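Local atomic coordinates of putative alpha-galactosidase (PDB entry 4NZJ), a protein that probably acts as a family 27 alpha-galactosidase that hydrolyses terminal, non-reducing alpha-D-galactose residues from alpha-galactosides. Residues A[427-432]-A[459-464]; A[442-447]-A[469-474]; A[413-418]-A[435-440]. One frame throughout, in Å; residues are numbered along the deposited sequence. Where two conformers were deposited one is given.

Contact 1 (A[427-432]-A[459-464])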
ATOM      1  N   VAL A 427      24.615  -1.127 -16.802  1.00 29.22           N
ATOM      2  CA  VAL A 427      24.764   0.153 -16.124  1.00 30.41           C
ATOM      3  C   VAL A 427      26.006   0.087 -15.243  1.00 31.21           C
ATOM      4  O   VAL A 427      26.156  -0.840 -14.448  1.00 30.17           O
ATOM      5  CB  VAL A 427      23.532   0.473 -15.258  1.00 30.91           C
ATOM      6  CG1 VAL A 427      23.704   1.804 -14.536  1.00 31.58           C
ATOM      7  CG2 VAL A 427      22.270   0.479 -16.115  1.00 31.82           C
ATOM      8  N   ILE A 428      26.899   1.058 -15.395  1.00 31.52           N
ATOM      9  CA  ILE A 428      28.091   1.143 -14.552  1.00 33.75           C
ATOM     10  C   ILE A 428      27.868   2.235 -13.513  1.00 33.02           C
ATOM     11  O   ILE A 428      27.901   3.422 -13.831  1.00 36.74           O
ATOM     12  CB  ILE A 428      29.365   1.444 -15.367  1.00 37.33           C
ATOM     13  CG1 ILE A 428      29.550   0.399 -16.475  1.00 38.62           C
ATOM     14  CG2 ILE A 428      30.585   1.463 -14.450  1.00 38.58           C
ATOM     15  CD1 ILE A 428      30.645   0.730 -17.462  1.00 41.22           C
ATOM     16  N   LEU A 429      27.612   1.829 -12.275  1.00 29.74           N
ATOM     17  CA  LEU A 429      27.491   2.779 -11.181  1.00 28.92           C
ATOM     18  C   LEU A 429      28.894   3.125 -10.698  1.00 29.92           C
ATOM     19  O   LEU A 429      29.722   2.238 -10.496  1.00 30.55           O
ATOM     20  CB  LEU A 429      26.654   2.201 -10.036  1.00 28.38           C
ATOM     21  CG  LEU A 429      25.197   1.855 -10.351  1.00 26.32           C
ATOM     22  CD1 LEU A 429      24.546   1.179  -9.152  1.00 26.30           C
ATOM     23  CD2 LEU A 429      24.429   3.105 -10.747  1.00 26.39           C
ATOM     24  N   ASN A 430      29.170   4.415 -10.556  1.00 29.39           N
ATOM     25  CA  ASN A 430      30.438   4.874  -9.999  1.00 32.23           C
ATOM     26  C   ASN A 430      30.197   6.080  -9.092  1.00 30.74           C
ATOM     27  O   ASN A 430      29.056   6.496  -8.913  1.00 28.49           O
ATOM     28  CB  ASN A 430      31.448   5.170 -11.112  1.00 34.53           C
ATOM     29  CG  ASN A 430      30.968   6.236 -12.081  1.00 36.78           C
ATOM     30  OD1 ASN A 430      30.556   7.320 -11.675  1.00 36.96           O
ATOM     31  ND2 ASN A 430      31.040   5.939 -13.373  1.00 39.89           N
ATOM     32  N   GLU A 431      31.267   6.627  -8.517  1.00 33.88           N
ATOM     33  CA  GLU A 431      31.126   7.737  -7.574  0.50 35.65           C
ATOM     34  C   GLU A 431      30.556   9.001  -8.225  1.00 35.80           C
ATOM     35  O   GLU A 431      30.081   9.892  -7.524  1.00 37.05           O
ATOM     36  CB  GLU A 431      32.454   8.040  -6.873  0.50 38.94           C
ATOM     37  CG  GLU A 431      32.722   7.123  -5.690  0.50 40.96           C
ATOM     38  CD  GLU A 431      33.975   7.499  -4.928  0.50 44.19           C
ATOM     39  OE1 GLU A 431      34.969   7.897  -5.567  0.50 46.11           O
ATOM     40  OE2 GLU A 431      33.968   7.389  -3.684  0.50 46.42           O
ATOM     41  N   ASN A 432      30.580   9.069  -9.557  1.00 34.37           N
ATOM     42  CA  ASN A 432      29.996  10.206 -10.276  1.00 33.91           C
ATOM     43  C   ASN A 432      28.582   9.986 -10.819  1.00 31.40           C
ATOM     44  O   ASN A 432      28.008  10.895 -11.417  1.00 31.22           O
ATOM     45  CB  ASN A 432      30.917  10.640 -11.418  1.00 35.75           C
ATOM     46  CG  ASN A 432      32.236  11.196 -10.926  1.00 39.32           C
ATOM     47  OD1 ASN A 432      32.315  11.799  -9.855  1.00 41.54           O
ATOM     48  ND2 ASN A 432      33.278  11.005 -11.710  1.00 42.56           N
ATOM     49  N   LEU A 459      30.438  -0.327  -9.637  1.00 32.68           N
ATOM     50  CA  LEU A 459      29.596  -1.512  -9.620  1.00 32.84           C
ATOM     51  C   LEU A 459      28.974  -1.715 -10.996  1.00 31.59           C
ATOM     52  O   LEU A 459      28.242  -0.855 -11.488  1.00 29.75           O
ATOM     53  CB  LEU A 459      28.504  -1.387  -8.554  1.00 32.72           C
ATOM     54  CG  LEU A 459      27.554  -2.576  -8.396  1.00 33.51           C
ATOM     55  CD1 LEU A 459      28.306  -3.826  -7.973  1.00 36.29           C
ATOM     56  CD2 LEU A 459      26.465  -2.240  -7.392  1.00 34.19           C
ATOM     57  N   ILE A 460      29.289  -2.850 -11.611  1.00 32.59           N
ATOM     58  CA  ILE A 460      28.731  -3.207 -12.909  0.50 31.67           C
ATOM     59  C   ILE A 460      27.383  -3.883 -12.690  1.00 30.45           C
ATOM     60  O   ILE A 460      27.294  -4.907 -12.011  1.00 31.00           O
ATOM     61  CB  ILE A 460      29.677  -4.138 -13.697  0.50 33.90           C
ATOM     62  CG1 ILE A 460      31.023  -3.449 -13.938  0.50 35.08           C
ATOM     63  CG2 ILE A 460      29.050  -4.542 -15.026  0.50 33.84           C
ATOM     64  CD1 ILE A 460      32.061  -4.331 -14.604  0.50 36.35           C
ATOM     65  N   VAL A 461      26.331  -3.299 -13.259  1.00 27.64           N
ATOM     66  CA  VAL A 461      24.979  -3.813 -13.120  1.00 25.78           C
ATOM     67  C   VAL A 461      24.496  -4.321 -14.474  1.00 27.05           C
ATOM     68  O   VAL A 461      24.342  -3.538 -15.412  1.00 27.32           O
ATOM     69  CB  VAL A 461      24.027  -2.719 -12.601  1.00 24.34           C
ATOM     70  CG1 VAL A 461      22.603  -3.238 -12.495  1.00 23.13           C
ATOM     71  CG2 VAL A 461      24.521  -2.187 -11.261  1.00 24.84           C
ATOM     72  N   LYS A 462      24.294  -5.635 -14.570  1.00 26.45           N
ATOM     73  CA  LYS A 462      23.843  -6.280 -15.800  0.50 27.20           C
ATOM     74  C   LYS A 462      22.342  -6.506 -15.723  1.00 25.91           C
ATOM     75  O   LYS A 462      21.862  -7.178 -14.809  1.00 25.81           O
ATOM     76  CB  LYS A 462      24.555  -7.621 -15.994  0.50 29.29           C
ATOM     77  CG  LYS A 462      26.049  -7.509 -16.235  0.50 31.52           C
ATOM     78  CD  LYS A 462      26.334  -6.827 -17.560  0.50 32.85           C
ATOM     79  CE  LYS A 462      27.772  -7.024 -18.000  0.50 35.75           C
ATOM     80  NZ  LYS A 462      28.034  -6.394 -19.324  0.50 36.76           N
ATOM     81  N   LEU A 463      21.599  -5.936 -16.668  1.00 24.29           N
ATOM     82  CA  LEU A 463      20.146  -6.004 -16.652  1.00 22.53           C
ATOM     83  C   LEU A 463      19.601  -6.750 -17.864  1.00 22.49           C
ATOM     84  O   LEU A 463      19.981  -6.469 -18.998  1.00 23.21           O
ATOM     85  CB  LEU A 463      19.563  -4.586 -16.614  1.00 22.20           C
ATOM     86  CG  LEU A 463      19.950  -3.731 -15.402  1.00 22.37           C
ATOM     87  CD1 LEU A 463      19.537  -2.275 -15.585  1.00 22.61           C
ATOM     88  CD2 LEU A 463      19.336  -4.296 -14.130  1.00 22.20           C
ATOM     89  N   ALA A 464      18.716  -7.707 -17.606  1.00 22.64           N
ATOM     90  CA  ALA A 464      17.940  -8.348 -18.662  1.00 22.89           C
ATOM     91  C   ALA A 464      16.905  -7.343 -19.173  1.00 21.70           C
ATOM     92  O   ALA A 464      16.695  -6.299 -18.544  1.00 20.83           O
ATOM     93  CB  ALA A 464      17.246  -9.588 -18.125  1.00 23.47           C
TER
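CD1 of L429 reaches CG2 of V461 at 4.0 Å, one branched chain slanting across the other. The direction of L429 is set at the first torsion: its CG lies anti to the carbonyl carbon (chi1 -62°), beside the backbone N. Two residues back, V427 faces V461 directly across the strands, with V427 CB 4.2 Å from V461 CB. CG2 of V427 extends to CD1 of L463, 3.9 Å away. L459 flanks L429 more loosely. All five residues point to one face of an antiparallel two-stranded ribbon, the outer layer of the C-terminal beta sandwich, and this face is turned toward I403 and C417 of the opposing sheet; compact aliphatic residues suit such an interior. I428 and I460, a non-hydrogen-bonded pair, project from the other, exposed face. Four backbone bonds fix the ribbon in two hydrogen-bonded pairs. V427 N donates to V461 O nearly straight (169°), and V461 N returns a 2.7 Å bond to V427 O. The bonds between L429 and L459 complete the ladder, beyond which OD1 of N430 accepts from N432 N on a lone pair, forming an Asx turn that bends the chain away.

Contact 2 (A[442-447]-A[469-474])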
ATOM      1  N   ILE A 442      27.852  -2.021   0.231  1.00 33.99           N
ATOM      2  CA  ILE A 442      26.748  -2.200  -0.711  1.00 31.38           C
ATOM      3  C   ILE A 442      26.016  -3.512  -0.432  1.00 30.94           C
ATOM      4  O   ILE A 442      26.640  -4.572  -0.381  1.00 33.01           O
ATOM      5  CB  ILE A 442      27.241  -2.223  -2.177  1.00 31.55           C
ATOM      6  CG1 ILE A 442      28.194  -1.047  -2.446  1.00 33.13           C
ATOM      7  CG2 ILE A 442      26.056  -2.201  -3.136  1.00 30.42           C
ATOM      8  CD1 ILE A 442      28.835  -1.076  -3.817  1.00 33.50           C
ATOM      9  N   TYR A 443      24.703  -3.426  -0.239  1.00 29.68           N
ATOM     10  CA  TYR A 443      23.844  -4.605  -0.148  1.00 29.59           C
ATOM     11  C   TYR A 443      23.139  -4.799  -1.485  1.00 28.32           C
ATOM     12  O   TYR A 443      22.508  -3.870  -1.994  1.00 26.71           O
ATOM     13  CB  TYR A 443      22.812  -4.442   0.972  1.00 28.45           C
ATOM     14  CG  TYR A 443      21.832  -5.593   1.077  1.00 28.35           C
ATOM     15  CD1 TYR A 443      22.248  -6.841   1.519  1.00 30.57           C
ATOM     16  CD2 TYR A 443      20.494  -5.431   0.735  1.00 27.44           C
ATOM     17  CE1 TYR A 443      21.362  -7.898   1.616  1.00 30.53           C
ATOM     18  CE2 TYR A 443      19.598  -6.486   0.829  1.00 27.08           C
ATOM     19  CZ  TYR A 443      20.041  -7.719   1.275  1.00 28.79           C
ATOM     20  OH  TYR A 443      19.167  -8.784   1.381  1.00 29.26           O
ATOM     21  N   CYS A 444      23.255  -6.005  -2.043  1.00 28.51           N
ATOM     22  CA  CYS A 444      22.624  -6.337  -3.317  0.80 28.31           C
ATOM     23  C   CYS A 444      21.374  -7.182  -3.068  1.00 27.18           C
ATOM     24  O   CYS A 444      21.449  -8.273  -2.496  1.00 28.28           O
ATOM     25  CB  CYS A 444      23.608  -7.081  -4.222  0.80 31.44           C
ATOM     26  SG  CYS A 444      25.163  -6.203  -4.542  0.80 35.23           S
ATOM     27  N   LEU A 445      20.222  -6.676  -3.487  1.00 26.03           N
ATOM     28  CA  LEU A 445      18.972  -7.404  -3.286  1.00 25.77           C
ATOM     29  C   LEU A 445      18.854  -8.643  -4.182  1.00 29.62           C
ATOM     30  O   LEU A 445      18.137  -9.580  -3.834  1.00 29.14           O
ATOM     31  CB  LEU A 445      17.759  -6.497  -3.499  1.00 23.10           C
ATOM     32  CG  LEU A 445      17.315  -5.652  -2.305  1.00 21.62           C
ATOM     33  CD1 LEU A 445      18.294  -4.525  -2.012  1.00 22.37           C
ATOM     34  CD2 LEU A 445      15.926  -5.093  -2.555  1.00 20.47           C
ATOM     35  N   ASP A 446      19.542  -8.645  -5.327  1.00 30.53           N
ATOM     36  CA  ASP A 446      19.451  -9.753  -6.280  0.50 34.08           C
ATOM     37  C   ASP A 446      19.945 -11.070  -5.677  1.00 36.01           C
ATOM     38  O   ASP A 446      19.360 -12.128  -5.916  1.00 38.38           O
ATOM     39  CB  ASP A 446      20.209  -9.426  -7.584  0.50 36.04           C
ATOM     40  CG  ASP A 446      21.719  -9.300  -7.391  0.50 39.93           C
ATOM     41  OD1 ASP A 446      22.387 -10.330  -7.175  0.50 44.73           O
ATOM     42  OD2 ASP A 446      22.252  -8.174  -7.493  0.50 42.72           O
ATOM     43  N   ASN A 447      21.021 -10.999  -4.894  1.00 36.45           N
ATOM     44  CA  ASN A 447      21.621 -12.189  -4.278  1.00 39.17           C
ATOM     45  C   ASN A 447      21.749 -12.132  -2.748  1.00 37.42           C
ATOM     46  O   ASN A 447      22.311 -13.047  -2.143  1.00 39.71           O
ATOM     47  CB  ASN A 447      22.990 -12.473  -4.917  1.00 42.53           C
ATOM     48  CG  ASN A 447      23.944 -11.291  -4.828  1.00 44.39           C
ATOM     49  OD1 ASN A 447      23.823 -10.440  -3.950  1.00 42.65           O
ATOM     50  ND2 ASN A 447      24.900 -11.237  -5.747  1.00 48.71           N
ATOM     51  N   LYS A 469      17.187  -3.937 -10.994  1.00 21.97           N
ATOM     52  CA  LYS A 469      17.988  -4.427  -9.877  1.00 21.55           C
ATOM     53  C   LYS A 469      18.153  -3.319  -8.857  1.00 22.03           C
ATOM     54  O   LYS A 469      18.352  -2.152  -9.216  1.00 21.60           O
ATOM     55  CB  LYS A 469      19.350  -4.938 -10.337  1.00 23.11           C
ATOM     56  CG  LYS A 469      19.281  -6.291 -11.019  1.00 24.90           C
ATOM     57  CD  LYS A 469      20.655  -6.791 -11.422  1.00 25.47           C
ATOM     58  CE  LYS A 469      20.571  -8.175 -12.038  1.00 27.99           C
ATOM     59  NZ  LYS A 469      21.904  -8.708 -12.409  1.00 29.09           N
ATOM     60  N   VAL A 470      18.065  -3.691  -7.586  1.00 20.43           N
ATOM     61  CA  VAL A 470      18.088  -2.729  -6.494  1.00 21.38           C
ATOM     62  C   VAL A 470      19.248  -3.019  -5.549  1.00 21.15           C
ATOM     63  O   VAL A 470      19.598  -4.181  -5.283  1.00 21.35           O
ATOM     64  CB  VAL A 470      16.750  -2.741  -5.720  1.00 20.62           C
ATOM     65  CG1 VAL A 470      16.760  -1.727  -4.583  1.00 22.23           C
ATOM     66  CG2 VAL A 470      15.588  -2.485  -6.666  1.00 20.83           C
ATOM     67  N   TYR A 471      19.846  -1.939  -5.056  1.00 21.79           N
ATOM     68  CA  TYR A 471      20.998  -1.979  -4.177  1.00 23.15           C
ATOM     69  C   TYR A 471      20.798  -0.985  -3.047  1.00 23.67           C
ATOM     70  O   TYR A 471      20.084  -0.001  -3.211  1.00 23.38           O
ATOM     71  CB  TYR A 471      22.256  -1.608  -4.962  1.00 24.85           C
ATOM     72  CG  TYR A 471      22.498  -2.493  -6.158  1.00 25.42           C
ATOM     73  CD1 TYR A 471      21.879  -2.230  -7.375  1.00 25.56           C
ATOM     74  CD2 TYR A 471      23.320  -3.611  -6.067  1.00 27.29           C
ATOM     75  CE1 TYR A 471      22.083  -3.049  -8.471  1.00 26.27           C
ATOM     76  CE2 TYR A 471      23.530  -4.437  -7.161  1.00 28.12           C
ATOM     77  CZ  TYR A 471      22.906  -4.147  -8.359  1.00 28.19           C
ATOM     78  OH  TYR A 471      23.101  -4.952  -9.457  1.00 30.60           O
ATOM     79  N   ILE A 472      21.404  -1.249  -1.895  1.00 22.90           N
ATOM     80  CA  ILE A 472      21.408  -0.272  -0.807  1.00 23.48           C
ATOM     81  C   ILE A 472      22.849   0.123  -0.515  1.00 24.81           C
ATOM     82  O   ILE A 472      23.669  -0.712  -0.132  1.00 25.63           O
ATOM     83  CB  ILE A 472      20.711  -0.792   0.472  1.00 24.51           C
ATOM     84  CG1 ILE A 472      19.285  -1.239   0.161  1.00 24.76           C
ATOM     85  CG2 ILE A 472      20.705   0.296   1.543  1.00 25.51           C
ATOM     86  CD1 ILE A 472      18.550  -1.836   1.345  1.00 26.08           C
ATOM     87  N   PHE A 473      23.149   1.407  -0.707  1.00 24.77           N
ATOM     88  CA  PHE A 473      24.501   1.927  -0.559  1.00 26.83           C
ATOM     89  C   PHE A 473      24.693   2.590   0.797  1.00 29.13           C
ATOM     90  O   PHE A 473      23.836   3.350   1.245  1.00 28.86           O
ATOM     91  CB  PHE A 473      24.803   2.954  -1.659  1.00 26.89           C
ATOM     92  CG  PHE A 473      25.122   2.349  -3.000  1.00 26.80           C
ATOM     93  CD1 PHE A 473      24.113   1.902  -3.833  1.00 25.96           C
ATOM     94  CD2 PHE A 473      26.437   2.251  -3.441  1.00 28.54           C
ATOM     95  CE1 PHE A 473      24.402   1.357  -5.076  1.00 25.75           C
ATOM     96  CE2 PHE A 473      26.733   1.711  -4.684  1.00 28.53           C
ATOM     97  CZ  PHE A 473      25.714   1.263  -5.500  1.00 27.08           C
ATOM     98  N   GLY A 474      25.817   2.289   1.443  1.00 31.32           N
ATOM     99  CA  GLY A 474      26.249   2.992   2.651  1.00 35.31           C
ATOM    100  C   GLY A 474      26.244   2.142   3.908  1.00 38.50           C
ATOM    101  O   GLY A 474      25.706   1.038   3.924  1.00 36.80           O
TER
HETATM  102  O   HOH W   1      20.528  -6.259  -6.857  1.00 26.67           O
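Y443 and I472 form a hydrogen-bonded pair: Y443 N donates to I472 O almost straight (173°) at 2.9 Å, and I472 N returns a 2.8 Å bond to Y443 O. Farther along, the carbonyl oxygen of V470 receives two bonds, one from L445 N at 3.1 Å and one from a water. That same water accepts from D446 N and, in one of the two conformers of the aspartate, donates to D446 OD2 at 2.7 Å, and the aspartate closes a small polar network where the two strands part. In this conformer CG of D446 sits between the backbone N and the carbonyl carbon (chi1 66°), a torsion that folds the carboxylate back over its own N-H and lets one water serve both. A short acidic side chain fits this role. The water also lies over one face of the Y471 ring, toward its rim. These are neighbouring strands of the antiparallel inner sheet of the C-terminal beta sandwich, the sheet that faces the catalytic barrel. On the face turned to the outer ribbon, SG of C444, in one of its two conformers, makes a sulfur-aromatic contact at the edge of the Y471 ring, in its plane and 3.5 Å from Y471 CD2. On that same face, I442 lays CG2 over the centre of the F473 ring, a CH-pi contact 4.2 Å from the centroid, while its CD1 comes within 3.6 Å of F473 CE2. The barrel-facing side carries Y443 beside I472, and L445, whose CD2 meets CG1 of V470 at 4.0 Å. Both L445 and V470 press on L380 of helix 378-384, where aliphatic chains suit a domain interface, and the Y443 hydroxyl is hydrogen-bonded to D379 of the same helix.

Contact 3 (A[413-418]-A[435-440])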
ATOM      1  N   LYS A 413      21.158   4.829   1.156  1.00 27.02           N
ATOM      2  CA  LYS A 413      20.375   5.164  -0.032  0.50 25.60           C
ATOM      3  C   LYS A 413      20.067   3.893  -0.814  1.00 23.69           C
ATOM      4  O   LYS A 413      20.979   3.138  -1.152  1.00 24.43           O
ATOM      5  CB  LYS A 413      21.142   6.130  -0.941  0.50 26.94           C
ATOM      6  CG  LYS A 413      21.186   7.570  -0.455  0.50 29.21           C
ATOM      7  CD  LYS A 413      21.922   8.458  -1.450  0.50 30.58           C
ATOM      8  CE  LYS A 413      21.921   9.916  -1.020  0.50 31.97           C
ATOM      9  NZ  LYS A 413      22.787  10.170   0.166  0.50 33.72           N
ATOM     10  N   ALA A 414      18.791   3.655  -1.099  1.00 22.67           N
ATOM     11  CA  ALA A 414      18.410   2.579  -2.003  1.00 21.82           C
ATOM     12  C   ALA A 414      18.525   3.116  -3.429  1.00 22.06           C
ATOM     13  O   ALA A 414      18.103   4.240  -3.709  1.00 20.78           O
ATOM     14  CB  ALA A 414      16.992   2.102  -1.726  1.00 21.12           C
ATOM     15  N   VAL A 415      19.121   2.319  -4.314  1.00 21.26           N
ATOM     16  CA  VAL A 415      19.328   2.704  -5.702  1.00 20.93           C
ATOM     17  C   VAL A 415      18.751   1.615  -6.594  1.00 20.95           C
ATOM     18  O   VAL A 415      19.127   0.451  -6.468  1.00 21.97           O
ATOM     19  CB  VAL A 415      20.827   2.905  -6.008  1.00 21.52           C
ATOM     20  CG1 VAL A 415      21.053   3.195  -7.492  1.00 21.65           C
ATOM     21  CG2 VAL A 415      21.402   4.021  -5.147  1.00 22.33           C
ATOM     22  N   ALA A 416      17.840   1.992  -7.487  1.00 19.20           N
ATOM     23  CA  ALA A 416      17.247   1.048  -8.430  1.00 19.52           C
ATOM     24  C   ALA A 416      17.701   1.388  -9.837  1.00 20.73           C
ATOM     25  O   ALA A 416      17.531   2.523 -10.284  1.00 20.07           O
ATOM     26  CB  ALA A 416      15.731   1.092  -8.348  1.00 21.20           C
ATOM     27  N   CYS A 417      18.276   0.402 -10.519  1.00 19.48           N
ATOM     28  CA  CYS A 417      18.671   0.531 -11.917  1.00 20.08           C
ATOM     29  C   CYS A 417      17.642  -0.205 -12.747  1.00 19.77           C
ATOM     30  O   CYS A 417      17.520  -1.421 -12.643  1.00 18.74           O
ATOM     31  CB  CYS A 417      20.052  -0.075 -12.143  1.00 21.68           C
ATOM     32  SG  CYS A 417      21.340   0.628 -11.097  1.00 25.33           S
ATOM     33  N   PHE A 418      16.886   0.537 -13.550  1.00 18.51           N
ATOM     34  CA  PHE A 418      15.734  -0.018 -14.241  1.00 17.68           C
ATOM     35  C   PHE A 418      15.902   0.081 -15.742  1.00 18.72           C
ATOM     36  O   PHE A 418      15.964   1.172 -16.300  1.00 18.69           O
ATOM     37  CB  PHE A 418      14.472   0.709 -13.790  1.00 16.84           C
ATOM     38  CG  PHE A 418      13.255   0.409 -14.622  1.00 18.41           C
ATOM     39  CD1 PHE A 418      12.911  -0.898 -14.948  1.00 20.18           C
ATOM     40  CD2 PHE A 418      12.431   1.448 -15.060  1.00 19.23           C
ATOM     41  CE1 PHE A 418      11.778  -1.166 -15.701  1.00 20.94           C
ATOM     42  CE2 PHE A 418      11.300   1.186 -15.815  1.00 20.21           C
ATOM     43  CZ  PHE A 418      10.972  -0.120 -16.136  1.00 21.31           C
ATOM     44  N   ALA A 435      25.000  11.960  -6.720  1.00 31.99           N
ATOM     45  CA  ALA A 435      25.674  12.681  -5.647  1.00 34.63           C
ATOM     46  C   ALA A 435      25.554  11.915  -4.332  1.00 34.69           C
ATOM     47  O   ALA A 435      24.519  11.306  -4.057  1.00 33.93           O
ATOM     48  CB  ALA A 435      25.089  14.078  -5.500  1.00 36.24           C
ATOM     49  N   ASP A 436      26.631  11.932  -3.548  1.00 37.24           N
ATOM     50  CA  ASP A 436      26.633  11.398  -2.179  1.00 40.84           C
ATOM     51  C   ASP A 436      26.265   9.918  -2.107  1.00 39.42           C
ATOM     52  O   ASP A 436      25.486   9.508  -1.246  1.00 39.73           O
ATOM     53  CB  ASP A 436      25.691  12.219  -1.286  1.00 42.75           C
ATOM     54  CG  ASP A 436      26.012  13.702  -1.308  1.00 47.33           C
ATOM     55  OD1 ASP A 436      27.189  14.061  -1.092  1.00 49.52           O
ATOM     56  OD2 ASP A 436      25.083  14.508  -1.538  1.00 51.43           O
ATOM     57  N   LEU A 437      26.835   9.122  -3.006  1.00 39.02           N
ATOM     58  CA  LEU A 437      26.602   7.684  -3.017  1.00 39.91           C
ATOM     59  C   LEU A 437      27.812   6.967  -2.424  1.00 40.26           C
ATOM     60  O   LEU A 437      28.906   7.020  -2.981  1.00 40.17           O
ATOM     61  CB  LEU A 437      26.335   7.195  -4.441  1.00 40.93           C
ATOM     62  CG  LEU A 437      25.725   5.796  -4.564  1.00 40.26           C
ATOM     63  CD1 LEU A 437      24.315   5.761  -4.000  1.00 39.60           C
ATOM     64  CD2 LEU A 437      25.740   5.339  -6.013  1.00 41.92           C
ATOM     65  N   SER A 438      27.602   6.292  -1.295  1.00 39.83           N
ATOM     66  CA  SER A 438      28.695   5.664  -0.548  1.00 41.24           C
ATOM     67  C   SER A 438      28.968   4.232  -1.021  1.00 39.44           C
ATOM     68  O   SER A 438      28.105   3.370  -0.897  1.00 39.60           O
ATOM     69  CB  SER A 438      28.359   5.665   0.943  1.00 42.06           C
ATOM     70  OG  SER A 438      29.440   5.171   1.709  1.00 45.07           O
ATOM     71  N   PHE A 439      30.167   3.992  -1.552  1.00 39.69           N
ATOM     72  CA  PHE A 439      30.570   2.666  -2.050  1.00 40.05           C
ATOM     73  C   PHE A 439      31.276   1.785  -1.012  1.00 43.14           C
ATOM     74  O   PHE A 439      31.662   0.655  -1.323  1.00 42.40           O
ATOM     75  CB  PHE A 439      31.481   2.814  -3.279  1.00 39.59           C
ATOM     76  CG  PHE A 439      30.732   3.039  -4.559  1.00 38.15           C
ATOM     77  CD1 PHE A 439      30.141   4.268  -4.823  1.00 37.21           C
ATOM     78  CD2 PHE A 439      30.596   2.017  -5.492  1.00 36.58           C
ATOM     79  CE1 PHE A 439      29.432   4.477  -5.993  1.00 35.22           C
ATOM     80  CE2 PHE A 439      29.889   2.223  -6.667  1.00 35.29           C
ATOM     81  CZ  PHE A 439      29.310   3.454  -6.919  1.00 33.76           C
ATOM     82  N   GLU A 440      31.452   2.286   0.208  1.00 45.14           N
ATOM     83  CA  GLU A 440      32.191   1.525   1.224  1.00 48.73           C
ATOM     84  C   GLU A 440      31.412   0.285   1.673  1.00 45.14           C
ATOM     85  O   GLU A 440      32.003  -0.693   2.129  1.00 45.50           O
ATOM     86  CB  GLU A 440      32.579   2.405   2.422  1.00 54.47           C
ATOM     87  CG  GLU A 440      31.427   2.866   3.307  1.00 57.10           C
ATOM     88  CD  GLU A 440      31.902   3.664   4.515  1.00 62.64           C
ATOM     89  OE1 GLU A 440      33.067   4.120   4.521  1.00 65.51           O
ATOM     90  OE2 GLU A 440      31.109   3.837   5.464  1.00 66.78           O
TER
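In one of its two conformers, K413 brings its ammonium group to the backbone oxygen of D436, with NZ 3.1 Å from D436 O. The donor stands 25° out of the carbonyl plane. A lysine suits the place because its long chain can span from the strand to the loop: CB to CE runs extended, and a bend at the last torsion (chi4 70°) turns NZ to the carbonyl. CD and CE of K413 pass alongside the same D436 O, CE at 3.6 Å. The carboxylate of D436 is not the partner, since OD2 stays 5.2 Å from K413 NZ; at that range it may still add a mild electrostatic pull.

Beneath this polar contact lies an apolar one. CG2 of V415 meets CD1 of L437 at 3.6 Å. L437 has CG anti to its own backbone N (chi1 -165°), which carries its methyl groups inward although the loop itself runs past the strand. Two residues apart on the strand, K413 and V415 both point to the loop, the lysine at the more open end and the valine deeper in.

The next shell places the strand and packs on the loop. Strand 413-419 is held through backbone bonds from K413 and V415 to F473 and Y471, and the F473 ring meets F439 edge-to-face. With L437 packed on V415 and F473 of the inner sheet, and F439 touching E431 next to the ribbon, the segment passing from strand 425-430 to strand 441-444 lies along the edge of an antiparallel beta sandwich, the C-terminal domain fold of this family.

Overall arrangement
All three contacts belong to the C-terminal beta sandwich. Contact 1 forms its two-stranded outer ribbon, 425-430 with 458-463; contact 2 lies in the six-stranded inner sheet, its centre about 12 Å from that of contact 1. Contact 3, centred about 9 Å from the centre of contact 2 and 10 Å from that of contact 1, joins inner strand 413-419 to the loop that crosses between the layers. Contact 3 closes before contact 2 opens, while contact 1 alternates with each along the chain. Strands 413-419 and 468-473 are neighbours, and Y471 and C417 meet the ribbon, so the layers share one apolar interior, while the other face of the inner sheet meets helices 341-353 and 378-384.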